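Local structure of Acarbose/maltose binding protein GacH (Streptomyces glaucescens, 3K01) at residues A[110-115]-A[314-319]; A[192-197]-A[292-297]; A[197-202]-A[286-291]; A[320-325]-A[336-341]. The protein binds acarbose and an acarbose homolog as the solute receptor of an ABC transporter, and probably binds maltose as well. One frame throughout, in Å; residues are numbered along the deposited sequence. Where two conformers were deposited one is given.

Overall arrangement
The four contacts fall into two pairs. Contacts 2 and 3 share Tyr197 and helix 193-198, their centres about 10 Å apart; contacts 1 and 4 touch through Asp115 and Arg338, with centres about 12 Å apart, and use the successive helices 309-320 and 322-332. This grouping is consistent with the two-lobed fold of solute-binding proteins. The centres of contacts 1 and 3 lie about 36 Å apart, but the nearest atoms of contacts 2 and 4 come within about 7 Å without touching. Strand 293-302 starts in contact 2 and leads toward helix 309-320 of contact 1. Along the chain contact 3 is nested in contact 2 and contact 2 in contact 1, joining distant sequence, whereas contact 4 follows and is local.

Contact 1. Residues A[110-115]-A[314-319]; sequences TPALDD and AFVKYM
Asp114 and Lys317 form the salt bridge of this contact, Lys317 NZ donating to Asp114 OD2 over 3.0 Å. The ammonium group reaches the carboxylate on its anti side, 19° out of its plane. With CG anti to the backbone N (chi1 171°) and an extended chain beyond, Lys317 can stretch from the helix past Pro111 O to Asp114. Its methylenes are used on the way: Lys317 CD passes 3.7 Å from Pro111 O, and its CE lies 3.5 Å from Asp114 CB.

A second polar link runs through water, which donates to both Asp115 OD2 and Lys317 O, the latter at 2.7 Å. Asp115 thereby ties the loop to the helix backbone, while its OD2 also makes a long, weak ion pair with Arg338.

Apolar contact is concentrated deeper down, where Ala112 CB meets the CG2 branch of Val316 at 3.8 Å. Val316 continues inward onto Val136, Leu300 and Val302 of the sheet. Within the loop, Thr110 OG1 accepts from Ala112 N at 3.1 Å, an ST turn, and is also hydrogen-bonded to Leu107 O. The whole is a loop-on-helix contact: loop 110-115 lies beside helix 309-320, and both rest on the central sheet of the solute-binding protein fold.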
loop_
_atom_site.group_PDB
_atom_site.type_symbol
_atom_site.label_atom_id
_atom_site.label_comp_id
_atom_site.label_asym_id
_atom_site.label_seq_id
_atom_site.Cartn_x
_atom_site.Cartn_y
_atom_site.Cartn_z
ATOM N N THR A 110 20.261 3.126 -17.567
ATOM C CA THR A 110 20.618 1.712 -17.594
ATOM C C THR A 110 19.547 0.922 -18.285
ATOM O O THR A 110 18.404 1.379 -18.386
ATOM C CB THR A 110 20.809 1.070 -16.206
ATOM O OG1 THR A 110 19.523 0.789 -15.625
ATOM C CG2 THR A 110 21.654 1.936 -15.288
ATOM N N PRO A 111 19.902 -0.265 -18.766
ATOM C CA PRO A 111 18.946 -1.131 -19.462
ATOM C C PRO A 111 17.849 -1.631 -18.527
ATOM O O PRO A 111 16.907 -2.285 -18.976
ATOM C CB PRO A 111 19.814 -2.302 -19.926
ATOM C CG PRO A 111 21.173 -1.716 -20.078
ATOM C CD PRO A 111 21.297 -0.679 -18.998
ATOM N N ALA A 112 17.889 -1.380 -17.216
ATOM C CA ALA A 112 16.821 -1.848 -16.305
ATOM C C ALA A 112 15.452 -1.227 -16.582
ATOM O O ALA A 112 14.439 -1.776 -16.275
ATOM C CB ALA A 112 17.205 -1.596 -14.841
ATOM N N LEU A 113 15.449 -0.027 -17.121
ATOM C CA LEU A 113 14.271 0.785 -17.232
ATOM C C LEU A 113 13.601 0.651 -18.590
ATOM O O LEU A 113 12.648 1.235 -18.821
ATOM C CB LEU A 113 14.609 2.278 -16.906
ATOM C CG LEU A 113 15.229 2.570 -15.535
ATOM C CD1 LEU A 113 15.292 4.039 -15.328
ATOM C CD2 LEU A 113 14.407 1.906 -14.409
ATOM N N ASP A 114 14.052 -0.226 -19.410
ATOM C CA ASP A 114 13.490 -0.361 -20.776
ATOM C C ASP A 114 11.944 -0.472 -20.890
ATOM O O ASP A 114 11.412 0.001 -21.870
ATOM C CB ASP A 114 14.140 -1.537 -21.531
ATOM C CG ASP A 114 15.643 -1.355 -21.760
ATOM O OD1 ASP A 114 16.086 -0.196 -21.913
ATOM O OD2 ASP A 114 16.366 -2.383 -21.771
ATOM N N ASP A 115 11.210 -0.996 -19.921
ATOM C CA ASP A 115 9.758 -0.865 -20.065
ATOM C C ASP A 115 9.237 0.334 -19.279
ATOM O O ASP A 115 9.248 0.307 -18.048
ATOM C CB ASP A 115 9.056 -2.143 -19.602
ATOM C CG ASP A 115 9.271 -3.303 -20.555
ATOM O OD1 ASP A 115 9.710 -3.060 -21.698
ATOM O OD2 ASP A 115 9.028 -4.489 -20.249
ATOM N N ALA A 314 18.954 -6.612 -16.125
ATOM C CA ALA A 314 18.112 -7.422 -16.971
ATOM C C ALA A 314 17.100 -8.235 -16.145
ATOM O O ALA A 314 15.942 -8.417 -16.566
ATOM C CB ALA A 314 18.976 -8.348 -17.829
ATOM N N PHE A 315 17.516 -8.691 -14.973
ATOM C CA PHE A 315 16.603 -9.456 -14.130
ATOM C C PHE A 315 15.421 -8.599 -13.636
ATOM O O PHE A 315 14.268 -9.048 -13.679
ATOM C CB PHE A 315 17.361 -10.040 -12.940
ATOM C CG PHE A 315 16.498 -10.882 -12.029
ATOM C CD1 PHE A 315 16.207 -12.193 -12.360
ATOM C CD2 PHE A 315 15.974 -10.343 -10.866
ATOM C CE1 PHE A 315 15.409 -12.976 -11.529
ATOM C CE2 PHE A 315 15.175 -11.116 -10.018
ATOM C CZ PHE A 315 14.891 -12.436 -10.354
ATOM N N VAL A 316 15.688 -7.381 -13.179
ATOM C CA VAL A 316 14.575 -6.542 -12.715
ATOM C C VAL A 316 13.691 -6.124 -13.871
ATOM O O VAL A 316 12.480 -6.033 -13.702
ATOM C CB VAL A 316 15.004 -5.350 -11.830
ATOM C CG1 VAL A 316 15.818 -5.836 -10.640
ATOM C CG2 VAL A 316 15.739 -4.263 -12.610
ATOM N N LYS A 317 14.264 -5.911 -15.053
ATOM C CA LYS A 317 13.443 -5.657 -16.220
ATOM C C LYS A 317 12.517 -6.845 -16.504
ATOM O O LYS A 317 11.314 -6.655 -16.749
ATOM C CB LYS A 317 14.309 -5.330 -17.450
ATOM C CG LYS A 317 13.558 -5.262 -18.753
ATOM C CD LYS A 317 14.553 -5.035 -19.883
ATOM C CE LYS A 317 13.832 -4.997 -21.197
ATOM N NZ LYS A 317 14.781 -4.815 -22.339
ATOM N N TYR A 318 13.071 -8.053 -16.483
ATOM C CA TYR A 318 12.270 -9.257 -16.652
ATOM C C TYR A 318 11.175 -9.385 -15.587
ATOM O O TYR A 318 10.007 -9.607 -15.929
ATOM C CB TYR A 318 13.202 -10.470 -16.632
ATOM C CG TYR A 318 12.503 -11.791 -16.416
ATOM C CD1 TYR A 318 11.802 -12.415 -17.449
ATOM C CD2 TYR A 318 12.527 -12.397 -15.165
ATOM C CE1 TYR A 318 11.157 -13.630 -17.236
ATOM C CE2 TYR A 318 11.881 -13.609 -14.945
ATOM C CZ TYR A 318 11.208 -14.200 -15.983
ATOM O OH TYR A 318 10.543 -15.410 -15.755
ATOM N N MET A 319 11.519 -9.212 -14.319
ATOM C CA MET A 319 10.505 -9.411 -13.293
ATOM C C MET A 319 9.436 -8.323 -13.315
ATOM O O MET A 319 8.302 -8.560 -12.862
ATOM C CB MET A 319 11.164 -9.490 -11.941
ATOM C CG MET A 319 12.030 -10.723 -11.716
ATOM S SD MET A 319 11.084 -12.274 -11.710
ATOM C CE MET A 319 10.309 -12.283 -10.068
HETATM O O HOH W 1 10.173 -4.380 -17.551
#

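Contact 2. Residues A[192-197]-A[292-297]; sequences FLPYLY and GSPQGG
Tyr197 reaches from helix 193-198 along the start of strand 293-302, and its atoms trace the contact in order. Tyr197 CB lies 3.6 Å from Gly292 O. CG stands anti to its own carbonyl carbon (chi1 -59°), an orientation that sends the ring along the incoming strand. Further out, Tyr197 brings its CD2 within 3.5 Å of Gly292 O and its CE2 within 3.6 Å of Pro294 N; both partners lie in the ring plane, so the strand backbone borders the edge of the tyrosine. Leu193 O sits above one face, toward the rim. At the tip, Tyr197 OH accepts from a water at 2.9 Å, and that water in turn accepts from Gln295 N, carrying the link one residue further along the strand.

One turn earlier in the helix, Leu193 and Pro194 receive Pro294. The CD1 branch of Leu193 touches Pro294 CB at 3.8 Å, while the two proline side chains cross at about a right angle, CG of Pro194 lying 3.7 Å from CD of Pro294. Leu143 packs against both prolines. Pro194 CA also makes a CA-H...O contact with Gly292 O at 3.3 Å. Gly292 N donates to a second water, whose bond to Pro194 O may be shared with other acceptors. The axes of helix 193-197 and strand 293-297 approach to 7.1 Å at 125°, a helix-on-strand packing at the beginning of a long sheet strand in the two-lobed solute-binding protein fold.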
loop_
_atom_site.group_PDB
_atom_site.type_symbol
_atom_site.label_atom_id
_atom_site.label_comp_id
_atom_site.label_asym_id
_atom_site.label_seq_id
_atom_site.Cartn_x
_atom_site.Cartn_y
_atom_site.Cartn_z
ATOM N N PHE A 192 -5.651 6.233 8.979
ATOM C CA PHE A 192 -5.977 7.640 9.038
ATOM C C PHE A 192 -5.890 8.315 7.671
ATOM O O PHE A 192 -6.578 9.303 7.401
ATOM C CB PHE A 192 -5.028 8.330 10.041
ATOM C CG PHE A 192 -5.255 9.797 10.194
ATOM C CD1 PHE A 192 -6.409 10.261 10.816
ATOM C CD2 PHE A 192 -4.313 10.712 9.752
ATOM C CE1 PHE A 192 -6.605 11.655 11.009
ATOM C CE2 PHE A 192 -4.518 12.115 9.952
ATOM C CZ PHE A 192 -5.653 12.557 10.564
ATOM N N LEU A 193 -4.990 7.797 6.830
ATOM C CA LEU A 193 -4.641 8.513 5.625
ATOM C C LEU A 193 -5.811 8.777 4.670
ATOM O O LEU A 193 -5.902 9.874 4.118
ATOM C CB LEU A 193 -3.429 7.860 4.926
ATOM C CG LEU A 193 -2.148 7.866 5.773
ATOM C CD1 LEU A 193 -1.044 7.109 5.042
ATOM C CD2 LEU A 193 -1.669 9.291 6.045
ATOM N N PRO A 194 -6.744 7.826 4.493
ATOM C CA PRO A 194 -7.903 8.179 3.647
ATOM C C PRO A 194 -8.655 9.424 4.106
ATOM O O PRO A 194 -9.125 10.199 3.277
ATOM C CB PRO A 194 -8.797 6.931 3.774
ATOM C CG PRO A 194 -7.815 5.813 3.969
ATOM C CD PRO A 194 -6.796 6.408 4.927
ATOM N N TYR A 195 -8.773 9.597 5.423
ATOM C CA TYR A 195 -9.441 10.794 5.948
ATOM C C TYR A 195 -8.649 12.068 5.700
ATOM O O TYR A 195 -9.223 13.113 5.378
ATOM C CB TYR A 195 -9.778 10.624 7.445
ATOM C CG TYR A 195 -10.677 9.423 7.646
ATOM C CD1 TYR A 195 -11.996 9.409 7.201
ATOM C CD2 TYR A 195 -10.184 8.281 8.227
ATOM C CE1 TYR A 195 -12.792 8.271 7.355
ATOM C CE2 TYR A 195 -10.957 7.150 8.390
ATOM C CZ TYR A 195 -12.268 7.173 7.953
ATOM O OH TYR A 195 -13.019 6.010 8.076
ATOM N N LEU A 196 -7.322 11.976 5.838
ATOM C CA LEU A 196 -6.461 13.109 5.539
ATOM C C LEU A 196 -6.588 13.500 4.059
ATOM O O LEU A 196 -6.822 14.667 3.723
ATOM C CB LEU A 196 -5.022 12.782 5.896
ATOM C CG LEU A 196 -4.029 13.933 5.628
ATOM C CD1 LEU A 196 -4.343 15.174 6.482
ATOM C CD2 LEU A 196 -2.648 13.438 5.881
ATOM N N TYR A 197 -6.483 12.508 3.165
ATOM C CA TYR A 197 -6.577 12.781 1.730
ATOM C C TYR A 197 -7.984 13.287 1.391
ATOM O O TYR A 197 -8.152 14.144 0.516
ATOM C CB TYR A 197 -6.236 11.510 0.942
ATOM C CG TYR A 197 -4.860 10.942 1.211
ATOM C CD1 TYR A 197 -3.769 11.763 1.531
ATOM C CD2 TYR A 197 -4.651 9.570 1.182
ATOM C CE1 TYR A 197 -2.512 11.217 1.757
ATOM C CE2 TYR A 197 -3.426 9.033 1.390
ATOM C CZ TYR A 197 -2.349 9.844 1.716
ATOM O OH TYR A 197 -1.100 9.282 1.921
ATOM N N GLY A 292 -8.906 10.054 -1.624
ATOM C CA GLY A 292 -7.732 9.253 -1.918
ATOM C C GLY A 292 -7.442 8.244 -0.850
ATOM O O GLY A 292 -7.852 8.404 0.310
ATOM N N SER A 293 -6.674 7.224 -1.224
ATOM C CA SER A 293 -6.294 6.150 -0.328
ATOM C C SER A 293 -4.781 5.979 -0.396
ATOM O O SER A 293 -4.161 6.277 -1.419
ATOM C CB SER A 293 -7.015 4.851 -0.722
ATOM O OG SER A 293 -6.895 4.629 -2.117
ATOM N N PRO A 294 -4.155 5.531 0.684
ATOM C CA PRO A 294 -2.700 5.422 0.662
ATOM C C PRO A 294 -2.204 4.296 -0.236
ATOM O O PRO A 294 -2.884 3.298 -0.471
ATOM C CB PRO A 294 -2.356 5.159 2.117
ATOM C CG PRO A 294 -3.593 4.436 2.658
ATOM C CD PRO A 294 -4.735 5.107 1.978
ATOM N N GLN A 295 -0.962 4.429 -0.668
ATOM C CA GLN A 295 -0.374 3.513 -1.651
ATOM C C GLN A 295 0.549 2.520 -0.999
ATOM O O GLN A 295 1.438 2.903 -0.236
ATOM C CB GLN A 295 0.477 4.346 -2.595
ATOM C CG GLN A 295 1.190 3.543 -3.675
ATOM C CD GLN A 295 2.113 4.396 -4.496
ATOM O OE1 GLN A 295 2.084 5.612 -4.412
ATOM N NE2 GLN A 295 2.915 3.751 -5.344
ATOM N N GLY A 296 0.356 1.239 -1.304
ATOM C CA GLY A 296 1.290 0.203 -0.912
ATOM C C GLY A 296 1.786 -0.555 -2.135
ATOM O O GLY A 296 1.531 -0.181 -3.284
ATOM N N GLY A 297 2.505 -1.626 -1.856
ATOM C CA GLY A 297 2.997 -2.497 -2.922
ATOM C C GLY A 297 4.492 -2.713 -2.827
ATOM O O GLY A 297 5.153 -2.369 -1.835
HETATM O O HOH W 2 -10.541 10.133 0.754
HETATM O O HOH W 3 0.115 7.057 0.497
#

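Contact 3. Residues A[197-202]-A[286-291]; sequences YGEGGD and AGSAGQ
Glu199 holds Ser288 with both carboxylate oxygens, just where a Schellman motif ends helix 193-198. Ser288 OG donates to Glu199 OE1 at 2.6 Å, arriving on the syn side but 30° out of the carboxylate plane. Ser288 N donates to Glu199 OE2 at 3.0 Å from above that plane. The chain of Glu199 bends at chi2 (-50°), curling the carboxylate back to the loop although its CB points away. Arg220 forms a salt bridge with the same OE1, so this oxygen has two partners, which would be expected to favour the charged carboxylate.

Next comes the backbone of the helix end. Ala289 N donates to Gly198 O at 3.0 Å, in the carbonyl plane. The loop wraps round this oxygen, near the helix end, with Gly287 CA, Ser288 N and Gly290 N also close to it. Gly200, with positive phi, is the C-prime residue of the Schellman motif: its N bonds to Tyr197 O, and Gly201 N bonds to Leu196 O.

Outward, packing rests largely on glycines, whose bare backbones let the CA atoms of Gly198 and Gly287 approach to 3.8 Å. Gly198 CA makes a CA-H...O contact with Gly290 O at 3.4 Å. On the more exposed side, the methyl carbon CB of Ala289 lies 3.5 Å from Glu199 O.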
loop_
_atom_site.group_PDB
_atom_site.type_symbol
_atom_site.label_atom_id
_atom_site.label_comp_id
_atom_site.label_asym_id
_atom_site.label_seq_id
_atom_site.Cartn_x
_atom_site.Cartn_y
_atom_site.Cartn_z
ATOM N N TYR A 197 -6.483 12.508 3.165
ATOM C CA TYR A 197 -6.577 12.781 1.730
ATOM C C TYR A 197 -7.984 13.287 1.391
ATOM O O TYR A 197 -8.152 14.144 0.516
ATOM C CB TYR A 197 -6.236 11.510 0.942
ATOM C CG TYR A 197 -4.860 10.942 1.211
ATOM C CD1 TYR A 197 -3.769 11.763 1.531
ATOM C CD2 TYR A 197 -4.651 9.570 1.182
ATOM C CE1 TYR A 197 -2.512 11.217 1.757
ATOM C CE2 TYR A 197 -3.426 9.033 1.390
ATOM C CZ TYR A 197 -2.349 9.844 1.716
ATOM O OH TYR A 197 -1.100 9.282 1.921
ATOM N N GLY A 198 -8.988 12.766 2.095
ATOM C CA GLY A 198 -10.361 13.203 1.845
ATOM C C GLY A 198 -10.574 14.684 2.172
ATOM O O GLY A 198 -11.495 15.316 1.649
ATOM N N GLU A 199 -9.745 15.220 3.066
ATOM C CA GLU A 199 -9.806 16.646 3.385
ATOM C C GLU A 199 -8.872 17.466 2.518
ATOM O O GLU A 199 -8.700 18.678 2.736
ATOM C CB GLU A 199 -9.494 16.861 4.866
ATOM C CG GLU A 199 -10.547 16.257 5.792
ATOM C CD GLU A 199 -11.942 16.667 5.387
ATOM O OE1 GLU A 199 -12.176 17.902 5.337
ATOM O OE2 GLU A 199 -12.793 15.802 5.096
ATOM N N GLY A 200 -8.276 16.834 1.521
ATOM C CA GLY A 200 -7.351 17.511 0.613
ATOM C C GLY A 200 -6.000 17.726 1.236
ATOM O O GLY A 200 -5.228 18.572 0.773
ATOM N N GLY A 201 -5.696 16.971 2.281
ATOM C CA GLY A 201 -4.448 17.147 3.024
ATOM C C GLY A 201 -3.364 16.157 2.653
ATOM O O GLY A 201 -3.571 15.256 1.822
ATOM N N ASP A 202 -2.181 16.338 3.231
ATOM C CA ASP A 202 -1.058 15.436 3.021
ATOM C C ASP A 202 -0.050 15.664 4.131
ATOM O O ASP A 202 -0.160 16.631 4.905
ATOM C CB ASP A 202 -0.395 15.652 1.656
ATOM C CG ASP A 202 0.152 14.369 1.059
ATOM O OD1 ASP A 202 0.509 13.429 1.796
ATOM O OD2 ASP A 202 0.280 14.343 -0.190
ATOM N N ALA A 286 -14.709 10.012 -0.390
ATOM C CA ALA A 286 -14.220 11.388 -0.367
ATOM C C ALA A 286 -14.477 12.037 0.983
ATOM O O ALA A 286 -15.346 11.594 1.751
ATOM C CB ALA A 286 -14.906 12.194 -1.458
ATOM N N GLY A 287 -13.731 13.090 1.270
ATOM C CA GLY A 287 -14.044 13.981 2.373
ATOM C C GLY A 287 -14.522 15.296 1.787
ATOM O O GLY A 287 -15.060 15.348 0.677
ATOM N N SER A 288 -14.306 16.368 2.532
ATOM C CA SER A 288 -14.848 17.664 2.126
ATOM C C SER A 288 -14.091 18.284 0.966
ATOM O O SER A 288 -14.615 19.194 0.309
ATOM C CB SER A 288 -14.856 18.636 3.310
ATOM O OG SER A 288 -13.571 19.134 3.570
ATOM N N ALA A 289 -12.864 17.829 0.706
ATOM C CA ALA A 289 -11.990 18.545 -0.245
ATOM C C ALA A 289 -11.052 17.632 -1.034
ATOM O O ALA A 289 -10.021 18.077 -1.540
ATOM C CB ALA A 289 -11.177 19.653 0.481
ATOM N N GLY A 290 -11.386 16.346 -1.138
ATOM C CA GLY A 290 -10.536 15.411 -1.844
ATOM C C GLY A 290 -11.022 13.984 -1.686
ATOM O O GLY A 290 -12.038 13.713 -1.018
ATOM N N GLN A 291 -10.302 13.067 -2.306
ATOM C CA GLN A 291 -10.600 11.661 -2.201
ATOM C C GLN A 291 -9.337 10.908 -2.528
ATOM O O GLN A 291 -8.759 11.083 -3.611
ATOM C CB GLN A 291 -11.708 11.270 -3.170
ATOM C CG GLN A 291 -12.155 9.828 -2.979
ATOM C CD GLN A 291 -13.371 9.404 -3.806
ATOM O OE1 GLN A 291 -13.962 8.319 -3.581
ATOM N NE2 GLN A 291 -13.769 10.236 -4.728
#

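Contact 4. Residues A[320-325]-A[336-341]; sequences SSAKVQ and PTRTSV
Arg338 and Ser320 lead a buried helix-loop contact at the N-terminal end of helix 322-332, where loop 336-341 returns after that helix to lie beside its start. The start of the helix carries an N-cap, Ser321 OG accepting from Val324 N at 3.3 Å; Ser321 OG is also bonded to Tyr318 O.

Between the segments, Arg338 NE donates to Ser320 O at 2.7 Å in a nearly straight bond (170°). The carbonyl oxygen meets the edge of the guanidinium, close to its plane. The arginine is extended from CG to NE, and Arg338 CD lies 3.4 Å from Ala322 N, alongside the first helical residue. The rotation of the head is further constrained by a salt bridge from NH1 to Asp118. In one of its two conformers, Ser320 accepts at OG from a water that makes a weak bond to Arg338 NH2, and the same OG is bonded to Pro137 O.

Gln325 lies crosswise to both Thr337 and Arg338, its amide plane 68° from the guanidinium plane. The amide lies against Pro336 CB and the backbone of Thr337 and Arg338, and Thr337 OG1 beside it bonds to His119. Val341 turns its CG2 branch to the first turn of the helix, making an apolar contact with Ala322 CB at 3.8 Å. Separately, Val341 CG2 is in van der Waals contact with Ala322 O at 3.7 Å.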
loop_
_atom_site.group_PDB
_atom_site.type_symbol
_atom_site.label_atom_id
_atom_site.label_comp_id
_atom_site.label_asym_id
_atom_site.label_seq_id
_atom_site.Cartn_x
_atom_site.Cartn_y
_atom_site.Cartn_z
ATOM N N SER A 320 9.766 -7.135 -13.823
ATOM C CA SER A 320 8.812 -6.017 -13.936
ATOM C C SER A 320 8.022 -6.052 -15.241
ATOM O O SER A 320 7.119 -5.236 -15.440
ATOM C CB SER A 320 9.560 -4.680 -13.808
ATOM O OG SER A 320 8.685 -3.553 -13.784
ATOM N N SER A 321 8.369 -6.985 -16.128
ATOM C CA SER A 321 7.787 -7.022 -17.477
ATOM C C SER A 321 6.286 -7.316 -17.480
ATOM O O SER A 321 5.760 -7.947 -16.540
ATOM C CB SER A 321 8.511 -8.067 -18.345
ATOM O OG SER A 321 8.206 -9.389 -17.919
ATOM N N ALA A 322 5.612 -6.900 -18.546
ATOM C CA ALA A 322 4.193 -7.187 -18.656
ATOM C C ALA A 322 3.928 -8.679 -18.556
ATOM O O ALA A 322 2.966 -9.112 -17.911
ATOM C CB ALA A 322 3.633 -6.642 -19.955
ATOM N N LYS A 323 4.756 -9.486 -19.205
ATOM C CA LYS A 323 4.522 -10.919 -19.176
ATOM C C LYS A 323 4.550 -11.473 -17.750
ATOM O O LYS A 323 3.654 -12.232 -17.356
ATOM C CB LYS A 323 5.538 -11.632 -20.076
ATOM C CG LYS A 323 5.310 -13.130 -20.168
ATOM C CD LYS A 323 6.431 -13.782 -20.998
ATOM C CE LYS A 323 6.294 -15.295 -21.026
ATOM N NZ LYS A 323 7.357 -15.900 -21.886
ATOM N N VAL A 324 5.568 -11.103 -16.985
ATOM C CA VAL A 324 5.663 -11.565 -15.597
ATOM C C VAL A 324 4.547 -10.990 -14.701
ATOM O O VAL A 324 3.986 -11.723 -13.894
ATOM C CB VAL A 324 7.059 -11.337 -15.011
ATOM C CG1 VAL A 324 7.103 -11.666 -13.521
ATOM C CG2 VAL A 324 8.092 -12.202 -15.772
ATOM N N GLN A 325 4.189 -9.726 -14.885
ATOM C CA GLN A 325 3.095 -9.130 -14.114
ATOM C C GLN A 325 1.785 -9.838 -14.391
ATOM O O GLN A 325 0.994 -10.089 -13.454
ATOM C CB GLN A 325 2.991 -7.633 -14.412
ATOM C CG GLN A 325 4.209 -6.854 -13.890
ATOM C CD GLN A 325 3.928 -5.405 -13.585
ATOM O OE1 GLN A 325 4.868 -4.618 -13.355
ATOM N NE2 GLN A 325 2.684 -5.034 -13.538
ATOM N N PRO A 336 -1.225 -5.661 -10.790
ATOM C CA PRO A 336 -0.078 -5.169 -11.557
ATOM C C PRO A 336 0.111 -3.671 -11.506
ATOM O O PRO A 336 -0.814 -2.908 -11.201
ATOM C CB PRO A 336 -0.389 -5.595 -12.993
ATOM C CG PRO A 336 -1.831 -6.011 -13.013
ATOM C CD PRO A 336 -2.351 -6.132 -11.636
ATOM N N THR A 337 1.312 -3.230 -11.861
ATOM C CA THR A 337 1.536 -1.805 -11.999
ATOM C C THR A 337 1.461 -1.347 -13.436
ATOM O O THR A 337 1.327 -0.152 -13.693
ATOM C CB THR A 337 2.881 -1.395 -11.448
ATOM O OG1 THR A 337 3.929 -2.023 -12.221
ATOM C CG2 THR A 337 2.999 -1.807 -10.003
ATOM N N ARG A 338 1.521 -2.258 -14.386
ATOM C CA ARG A 338 1.513 -1.875 -15.822
ATOM C C ARG A 338 0.101 -1.707 -16.346
ATOM O O ARG A 338 -0.672 -2.598 -16.244
ATOM C CB ARG A 338 2.237 -2.942 -16.631
ATOM C CG ARG A 338 3.758 -2.830 -16.506
ATOM C CD ARG A 338 4.461 -3.896 -17.340
ATOM N NE ARG A 338 5.896 -3.710 -17.313
ATOM C CZ ARG A 338 6.506 -2.868 -18.102
ATOM N NH1 ARG A 338 5.929 -2.398 -19.161
ATOM N NH2 ARG A 338 7.731 -2.547 -17.860
ATOM N N THR A 339 -0.203 -0.555 -16.906
ATOM C CA THR A 339 -1.557 -0.299 -17.369
ATOM C C THR A 339 -1.982 -1.300 -18.447
ATOM O O THR A 339 -3.135 -1.731 -18.484
ATOM C CB THR A 339 -1.734 1.156 -17.841
ATOM O OG1 THR A 339 -0.900 1.386 -18.978
ATOM C CG2 THR A 339 -1.351 2.127 -16.753
ATOM N N SER A 340 -1.036 -1.712 -19.280
ATOM C CA SER A 340 -1.323 -2.660 -20.360
ATOM C C SER A 340 -1.817 -3.988 -19.830
ATOM O O SER A 340 -2.652 -4.655 -20.477
ATOM C CB SER A 340 -0.086 -2.897 -21.239
ATOM O OG SER A 340 0.967 -3.560 -20.535
ATOM N N VAL A 341 -1.319 -4.396 -18.658
ATOM C CA VAL A 341 -1.638 -5.722 -18.155
ATOM C C VAL A 341 -3.107 -5.811 -17.727
ATOM O O VAL A 341 -3.729 -6.861 -17.831
ATOM C CB VAL A 341 -0.676 -6.099 -17.009
ATOM C CG1 VAL A 341 -1.034 -7.430 -16.378
ATOM C CG2 VAL A 341 0.758 -6.166 -17.558
HETATM O O HOH W 4 9.735 -1.528 -15.437
#